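Local coordinates for protein RmpD (Hexulose-6-phosphate synthase) (Streptococcus mutans, PDB 3EXR) that is an enzyme of the HUMPS family, built as a TIM barrel of parallel strands ringed by helices, at residues Q128-D132 with E166-R170; I139-S143 with D157-V161. All blocks are in the same frame, centred on the assembly; numbering follows the deposited sequence.

In the fold
Both contacts lie in one sector of the closed eight-stranded parallel barrel and share helix 155-167. Contact 1 packs helix 124-132 against the C-terminal end of that helix and the turn leading into strand 170-174; contact 2 packs strand 137-141, and the loop after it, against the first half of the same helix. Along the chain contact 2 is nested within contact 1, because 139-161 falls between 132 and 166, strand 137-141 being the next element after helix 124-132. Their centres are about 15 Å apart and their nearest atoms about 5 Å, so they do not touch. Together they fasten helix 155-167 at two levels, to its neighbouring helix and to the strand it packs on, in successive beta-alpha units of the TIM barrel.

Contact 1: residues Q128-D132 with E166-R170; sequences QQWLD and EMGFR
Leu131 meets Phe169 over a ring face: its CD2 stands 3.7 Å from the Phe169 ring centroid, only 9° off the ring normal, a CH-pi contact centred on the ring. The branch point follows at the far end of the same ring, with Leu131 CG 3.6 Å from Phe169 CZ. The other methyl borders the same ring and also reaches the backbone, Leu131 CD1 lying 3.4 Å from Met167 O. Trp130 touches the same ring tip, its CE3 corner 3.7 Å from Phe169 CZ; the phenyl tip thus comes to the indole edge, near the indole plane. Farther out, the Met167 methyl CE sits 3.6 Å from Gln128 OE1, brought back by the bend at chi3 (76°).

No direct hydrogen bond joins the segments; a water does, donating to Gln128 OE1 and Met167 O. The Gln128 amide is oriented from its other end, where NE2 donates to Asp132 OD1 at 3.1 Å, in the amide plane but from above the carboxylate plane. Gly168, at positive phi (115°), forms a Schellman motif after helix 155-167 and turns the chain so that Phe169 enters the interface. Around this pair, Phe169 also rests on Ala127 and Ala138, and Trp130 on Met97. The chemistry is therefore graded: an apolar, aromatic interior joins helix 124-132 to the turn that follows helix 155-167, and a water-bridged amide lies on its more exposed side.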
ATOM      1  N   GLN A 128      17.714   2.923  10.878  1.00 12.95           N
ATOM      2  CA  GLN A 128      18.203   2.370  12.147  1.00 13.35           C
ATOM      3  C   GLN A 128      17.022   2.085  13.093  1.00 12.89           C
ATOM      4  O   GLN A 128      17.047   1.136  13.863  1.00 13.42           O
ATOM      5  CB  GLN A 128      19.247   3.305  12.795  1.00 13.38           C
ATOM      6  CG  GLN A 128      19.893   2.747  14.053  1.00 14.32           C
ATOM      7  CD  GLN A 128      20.730   1.511  13.777  1.00 15.09           C
ATOM      8  OE1 GLN A 128      21.614   1.533  12.912  1.00 16.56           O
ATOM      9  NE2 GLN A 128      20.428   0.417  14.462  1.00 16.32           N
ATOM     10  N   GLN A 129      15.974   2.901  13.020  1.00 13.17           N
ATOM     11  CA  GLN A 129      14.775   2.645  13.812  1.00 13.53           C
ATOM     12  C   GLN A 129      14.114   1.315  13.414  1.00 12.98           C
ATOM     13  O   GLN A 129      13.663   0.570  14.274  1.00 12.85           O
ATOM     14  CB  GLN A 129      13.787   3.794  13.693  1.00 14.19           C
ATOM     15  CG  GLN A 129      14.254   5.086  14.310  1.00 18.22           C
ATOM     16  CD  GLN A 129      13.139   6.074  14.245  1.00 24.89           C
ATOM     17  OE1 GLN A 129      12.142   5.929  14.958  1.00 27.52           O
ATOM     18  NE2 GLN A 129      13.253   7.039  13.344  1.00 28.08           N
ATOM     19  N   TRP A 130      14.118   0.990  12.115  1.00 11.56           N
ATOM     20  CA  TRP A 130      13.564  -0.283  11.684  1.00 11.59           C
ATOM     21  C   TRP A 130      14.372  -1.429  12.299  1.00 11.87           C
ATOM     22  O   TRP A 130      13.803  -2.352  12.867  1.00 11.45           O
ATOM     23  CB  TRP A 130      13.507  -0.425  10.132  1.00 11.43           C
ATOM     24  CG  TRP A 130      12.863   0.748   9.434  1.00 11.76           C
ATOM     25  CD1 TRP A 130      11.844   1.522   9.897  1.00 14.00           C
ATOM     26  CD2 TRP A 130      13.217   1.277   8.155  1.00 12.93           C
ATOM     27  NE1 TRP A 130      11.549   2.512   8.994  1.00 14.52           N
ATOM     28  CE2 TRP A 130      12.393   2.396   7.921  1.00 14.02           C
ATOM     29  CE3 TRP A 130      14.189   0.939   7.194  1.00 13.04           C
ATOM     30  CZ2 TRP A 130      12.470   3.154   6.749  1.00 15.00           C
ATOM     31  CZ3 TRP A 130      14.280   1.712   6.046  1.00 13.62           C
ATOM     32  CH2 TRP A 130      13.428   2.802   5.833  1.00 15.43           C
ATOM     33  N   LEU A 131      15.703  -1.341  12.227  1.00 12.16           N
ATOM     34  CA  LEU A 131      16.569  -2.386  12.787  1.00 13.56           C
ATOM     35  C   LEU A 131      16.302  -2.568  14.282  1.00 14.61           C
ATOM     36  O   LEU A 131      16.185  -3.691  14.776  1.00 14.90           O
ATOM     37  CB  LEU A 131      18.050  -2.039  12.572  1.00 13.40           C
ATOM     38  CG  LEU A 131      18.558  -2.096  11.124  1.00 13.45           C
ATOM     39  CD1 LEU A 131      19.926  -1.452  11.016  1.00 14.53           C
ATOM     40  CD2 LEU A 131      18.628  -3.507  10.541  1.00 12.09           C
ATOM     41  N   ASP A 132      16.190  -1.443  14.979  1.00 15.46           N
ATOM     42  CA  ASP A 132      15.972  -1.460  16.440  1.00 15.83           C
ATOM     43  C   ASP A 132      14.648  -2.099  16.781  1.00 15.85           C
ATOM     44  O   ASP A 132      14.503  -2.673  17.864  1.00 16.75           O
ATOM     45  CB  ASP A 132      16.005  -0.049  17.020  1.00 16.47           C
ATOM     46  CG  ASP A 132      17.380   0.579  16.978  1.00 17.41           C
ATOM     47  OD1 ASP A 132      18.382  -0.134  16.746  1.00 17.96           O
ATOM     48  OD2 ASP A 132      17.472   1.812  17.170  1.00 19.95           O
ATOM     49  N   GLU A 166      25.751  -2.599   5.099  1.00 13.99           N
ATOM     50  CA  GLU A 166      26.725  -2.384   6.165  1.00 15.84           C
ATOM     51  C   GLU A 166      26.045  -2.098   7.498  1.00 15.52           C
ATOM     52  O   GLU A 166      26.535  -2.502   8.543  1.00 15.88           O
ATOM     53  CB  GLU A 166      27.727  -1.304   5.785  1.00 17.31           C
ATOM     54  CG  GLU A 166      28.848  -1.830   4.874  1.00 21.07           C
ATOM     55  CD  GLU A 166      29.271  -3.296   5.143  1.00 26.79           C
ATOM     56  OE1 GLU A 166      29.022  -4.187   4.282  1.00 28.15           O
ATOM     57  OE2 GLU A 166      29.881  -3.563   6.202  1.00 29.95           O
ATOM     58  N   MET A 167      24.882  -1.450   7.455  1.00 14.67           N
ATOM     59  CA  MET A 167      24.077  -1.205   8.664  1.00 14.55           C
ATOM     60  C   MET A 167      23.508  -2.488   9.266  1.00 13.89           C
ATOM     61  O   MET A 167      23.091  -2.493  10.414  1.00 14.54           O
ATOM     62  CB  MET A 167      22.916  -0.256   8.343  1.00 14.67           C
ATOM     63  CG  MET A 167      23.350   1.171   8.127  1.00 15.87           C
ATOM     64  SD  MET A 167      21.960   2.263   7.801  1.00 19.12           S
ATOM     65  CE  MET A 167      21.290   2.451   9.400  1.00 16.56           C
ATOM     66  N   GLY A 168      23.465  -3.572   8.496  1.00 12.69           N
ATOM     67  CA  GLY A 168      22.905  -4.828   8.981  1.00 12.88           C
ATOM     68  C   GLY A 168      21.640  -5.309   8.266  1.00 12.50           C
ATOM     69  O   GLY A 168      21.060  -6.313   8.671  1.00 13.69           O
ATOM     70  N   PHE A 169      21.234  -4.624   7.197  1.00 11.49           N
ATOM     71  CA  PHE A 169      20.109  -5.106   6.370  1.00 11.31           C
ATOM     72  C   PHE A 169      20.456  -6.243   5.431  1.00 11.23           C
ATOM     73  O   PHE A 169      21.546  -6.265   4.801  1.00 11.20           O
ATOM     74  CB  PHE A 169      19.475  -3.969   5.556  1.00 11.07           C
ATOM     75  CG  PHE A 169      18.662  -3.007   6.384  1.00 12.40           C
ATOM     76  CD1 PHE A 169      17.318  -3.250   6.654  1.00 12.65           C
ATOM     77  CD2 PHE A 169      19.249  -1.869   6.916  1.00 12.55           C
ATOM     78  CE1 PHE A 169      16.557  -2.368   7.422  1.00 11.97           C
ATOM     79  CE2 PHE A 169      18.510  -0.974   7.678  1.00 12.18           C
ATOM     80  CZ  PHE A 169      17.156  -1.212   7.928  1.00 11.51           C
ATOM     81  N   ARG A 170      19.510  -7.174   5.304  1.00 10.23           N
ATOM     82  CA  ARG A 170      19.449  -8.047   4.136  1.00 10.56           C
ATOM     83  C   ARG A 170      18.672  -7.280   3.078  1.00 10.50           C
ATOM     84  O   ARG A 170      17.474  -7.047   3.236  1.00 10.54           O
ATOM     85  CB  ARG A 170      18.801  -9.390   4.472  1.00 10.03           C
ATOM     86  CG  ARG A 170      19.791 -10.399   5.112  1.00 11.19           C
ATOM     87  CD  ARG A 170      19.071 -11.542   5.847  1.00 10.67           C
ATOM     88  NE  ARG A 170      18.272 -10.992   6.942  1.00 11.31           N
ATOM     89  CZ  ARG A 170      17.056 -11.392   7.298  1.00 12.63           C
ATOM     90  NH1 ARG A 170      16.468 -12.429   6.731  1.00 10.77           N
ATOM     91  NH2 ARG A 170      16.447 -10.735   8.267  1.00 13.05           N
TER
HETATM   92  O   HOH W   1      23.382  -0.289  12.105  1.00 20.25           O

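Contact 2: residues I139-S143 with D157-V161; sequences IYHQS and DLNKV
With CG anti to the backbone N (chi1 -167°), Tyr140 extends its ring from strand 137-141 toward helix 155-167, while Asp157, whose CG lies beside its own backbone N, swings its carboxylate back to the phenol. The result is a hydrogen bond from Tyr140 OH to Asp157 OD1 at 2.7 Å, received on the anti side but well out of the carboxylate plane, with ring and carboxylate planes 75° apart. The same oxygen takes a second bond on its syn side, where Ser143 OG donates to Asp157 OD1 at 2.8 Å. The other oxygen is held by the backbone: Ser143 N donates to Asp157 OD2 at 2.8 Å in a nearly straight bond (172°). A water adds a further donor to OD2 and accepts from Gln142 NE2, which also bonds to Glu151 O.

Around the phenol, Val161 CG2 lies over one ring face, 4.0 Å from the Tyr140 centroid and offset toward the rim. Lys160 lays its aliphatic chain by the hydroxyl, CD 3.6 Å from Tyr140 OH, and a second water donates to that OH while accepting from Lys160 NZ. Leu118 and Trp153 also touch the Tyr140 side chain. The strand and helix segments run antiparallel with axes 9.8 Å apart, the return leg of a beta-alpha unit of the barrel.

A buried carboxylate gripped by three protein donors and a water would be expected to favour its ionised form, and it ties the strand's C-terminal loop to the first turns of helix 155-167, past the short helix 144-149.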
ATOM      1  N   ILE A 139      13.801  -3.368   0.753  1.00  7.66           N
ATOM      2  CA  ILE A 139      13.710  -3.562  -0.694  1.00  7.68           C
ATOM      3  C   ILE A 139      14.072  -2.251  -1.375  1.00  8.23           C
ATOM      4  O   ILE A 139      13.371  -1.243  -1.224  1.00  7.73           O
ATOM      5  CB  ILE A 139      12.252  -3.920  -1.135  1.00  8.16           C
ATOM      6  CG1 ILE A 139      11.587  -4.987  -0.241  1.00  9.42           C
ATOM      7  CG2 ILE A 139      12.227  -4.281  -2.595  1.00  8.06           C
ATOM      8  CD1 ILE A 139      12.332  -6.239  -0.091  1.00 10.08           C
ATOM      9  N   TYR A 140      15.155  -2.285  -2.136  1.00  8.01           N
ATOM     10  CA  TYR A 140      15.679  -1.110  -2.830  1.00  8.06           C
ATOM     11  C   TYR A 140      15.399  -1.212  -4.334  1.00  8.67           C
ATOM     12  O   TYR A 140      15.741  -2.222  -4.951  1.00  9.36           O
ATOM     13  CB  TYR A 140      17.203  -0.955  -2.565  1.00  8.96           C
ATOM     14  CG  TYR A 140      17.744   0.383  -2.993  1.00  8.44           C
ATOM     15  CD1 TYR A 140      17.945   1.403  -2.060  1.00 11.61           C
ATOM     16  CD2 TYR A 140      18.015   0.651  -4.341  1.00  9.21           C
ATOM     17  CE1 TYR A 140      18.391   2.661  -2.450  1.00 11.07           C
ATOM     18  CE2 TYR A 140      18.460   1.914  -4.742  1.00 10.13           C
ATOM     19  CZ  TYR A 140      18.651   2.908  -3.780  1.00 10.30           C
ATOM     20  OH  TYR A 140      19.110   4.138  -4.152  1.00 12.51           O
ATOM     21  N   HIS A 141      14.775  -0.169  -4.898  1.00  8.33           N
ATOM     22  CA  HIS A 141      14.420  -0.083  -6.312  1.00  9.67           C
ATOM     23  C   HIS A 141      15.412   0.762  -7.077  1.00  9.32           C
ATOM     24  O   HIS A 141      15.801   1.844  -6.616  1.00  9.54           O
ATOM     25  CB  HIS A 141      13.045   0.588  -6.462  1.00 10.31           C
ATOM     26  CG  HIS A 141      11.916  -0.237  -5.932  1.00 12.39           C
ATOM     27  ND1 HIS A 141      11.671  -0.414  -4.583  1.00 15.03           N
ATOM     28  CD2 HIS A 141      10.964  -0.936  -6.582  1.00 13.46           C
ATOM     29  CE1 HIS A 141      10.613  -1.192  -4.437  1.00 13.10           C
ATOM     30  NE2 HIS A 141      10.175  -1.530  -5.638  1.00 15.57           N
ATOM     31  N   GLN A 142      15.800   0.303  -8.269  1.00  9.33           N
ATOM     32  CA  GLN A 142      16.585   1.171  -9.140  1.00  9.86           C
ATOM     33  C   GLN A 142      15.888   2.529  -9.295  1.00 10.05           C
ATOM     34  O   GLN A 142      14.650   2.630  -9.408  1.00 10.28           O
ATOM     35  CB  GLN A 142      16.827   0.553 -10.513  1.00  9.69           C
ATOM     36  CG  GLN A 142      17.989   1.261 -11.197  1.00 10.39           C
ATOM     37  CD  GLN A 142      18.228   0.868 -12.644  1.00 12.33           C
ATOM     38  OE1 GLN A 142      17.515   0.032 -13.212  1.00 13.62           O
ATOM     39  NE2 GLN A 142      19.244   1.488 -13.258  1.00 14.47           N
ATOM     40  N   SER A 143      16.673   3.600  -9.275  1.00 11.15           N
ATOM     41  CA  SER A 143      16.129   4.925  -9.530  1.00 13.47           C
ATOM     42  C   SER A 143      15.293   4.873 -10.807  1.00 14.01           C
ATOM     43  O   SER A 143      15.765   4.350 -11.828  1.00 12.98           O
ATOM     44  CB  SER A 143      17.272   5.937  -9.634  1.00 13.85           C
ATOM     45  OG  SER A 143      17.769   6.170  -8.309  1.00 18.20           O
ATOM     46  N   ASP A 157      22.978   4.666  -6.546  1.00 11.55           N
ATOM     47  CA  ASP A 157      22.108   3.576  -6.104  1.00 12.06           C
ATOM     48  C   ASP A 157      22.930   2.498  -5.435  1.00 11.14           C
ATOM     49  O   ASP A 157      22.557   2.024  -4.368  1.00 10.87           O
ATOM     50  CB  ASP A 157      21.303   2.953  -7.263  1.00 12.00           C
ATOM     51  CG  ASP A 157      20.002   3.732  -7.611  1.00 12.23           C
ATOM     52  OD1 ASP A 157      19.501   4.530  -6.804  1.00 12.40           O
ATOM     53  OD2 ASP A 157      19.470   3.566  -8.729  1.00 11.59           O
ATOM     54  N   LEU A 158      24.049   2.099  -6.062  1.00 11.07           N
ATOM     55  CA  LEU A 158      24.902   1.090  -5.475  1.00 11.32           C
ATOM     56  C   LEU A 158      25.419   1.499  -4.078  1.00 11.28           C
ATOM     57  O   LEU A 158      25.468   0.682  -3.165  1.00 11.59           O
ATOM     58  CB  LEU A 158      26.023   0.696  -6.435  1.00 11.58           C
ATOM     59  CG  LEU A 158      25.460   0.033  -7.699  1.00 11.78           C
ATOM     60  CD1 LEU A 158      26.564  -0.103  -8.710  1.00 11.77           C
ATOM     61  CD2 LEU A 158      24.824  -1.323  -7.449  1.00 12.25           C
ATOM     62  N   ASN A 159      25.778   2.769  -3.914  1.00 11.85           N
ATOM     63  CA  ASN A 159      26.256   3.264  -2.622  1.00 12.29           C
ATOM     64  C   ASN A 159      25.228   3.097  -1.507  1.00 12.26           C
ATOM     65  O   ASN A 159      25.578   2.767  -0.368  1.00 13.15           O
ATOM     66  CB  ASN A 159      26.637   4.737  -2.696  1.00 12.53           C
ATOM     67  CG  ASN A 159      27.966   4.981  -3.378  1.00 14.13           C
ATOM     68  OD1 ASN A 159      28.249   6.117  -3.819  1.00 16.22           O
ATOM     69  ND2 ASN A 159      28.788   3.947  -3.474  1.00 14.51           N
ATOM     70  N   LYS A 160      23.974   3.363  -1.829  1.00 11.30           N
ATOM     71  CA  LYS A 160      22.906   3.244  -0.838  1.00 10.88           C
ATOM     72  C   LYS A 160      22.649   1.780  -0.474  1.00 10.21           C
ATOM     73  O   LYS A 160      22.484   1.427   0.688  1.00 10.46           O
ATOM     74  CB  LYS A 160      21.636   3.957  -1.313  1.00 11.31           C
ATOM     75  CG  LYS A 160      21.858   5.459  -1.581  1.00 11.22           C
ATOM     76  CD  LYS A 160      20.562   6.241  -1.658  1.00 14.25           C
ATOM     77  CE  LYS A 160      19.939   6.408  -0.294  1.00 15.54           C
ATOM     78  NZ  LYS A 160      18.757   7.338  -0.378  1.00 18.21           N
ATOM     79  N   VAL A 161      22.623   0.919  -1.484  1.00 10.17           N
ATOM     80  CA  VAL A 161      22.554  -0.522  -1.241  1.00 10.74           C
ATOM     81  C   VAL A 161      23.688  -0.956  -0.333  1.00 10.64           C
ATOM     82  O   VAL A 161      23.454  -1.641   0.664  1.00 10.78           O
ATOM     83  CB  VAL A 161      22.499  -1.330  -2.545  1.00 10.33           C
ATOM     84  CG1 VAL A 161      22.602  -2.827  -2.259  1.00 11.30           C
ATOM     85  CG2 VAL A 161      21.198  -0.969  -3.328  1.00  9.92           C
TER
HETATM   86  O   HOH W   2      17.226   6.062  -2.713  1.00 18.44           O
HETATM   87  O   HOH W   3      20.558   3.522 -11.299  1.00 14.35           O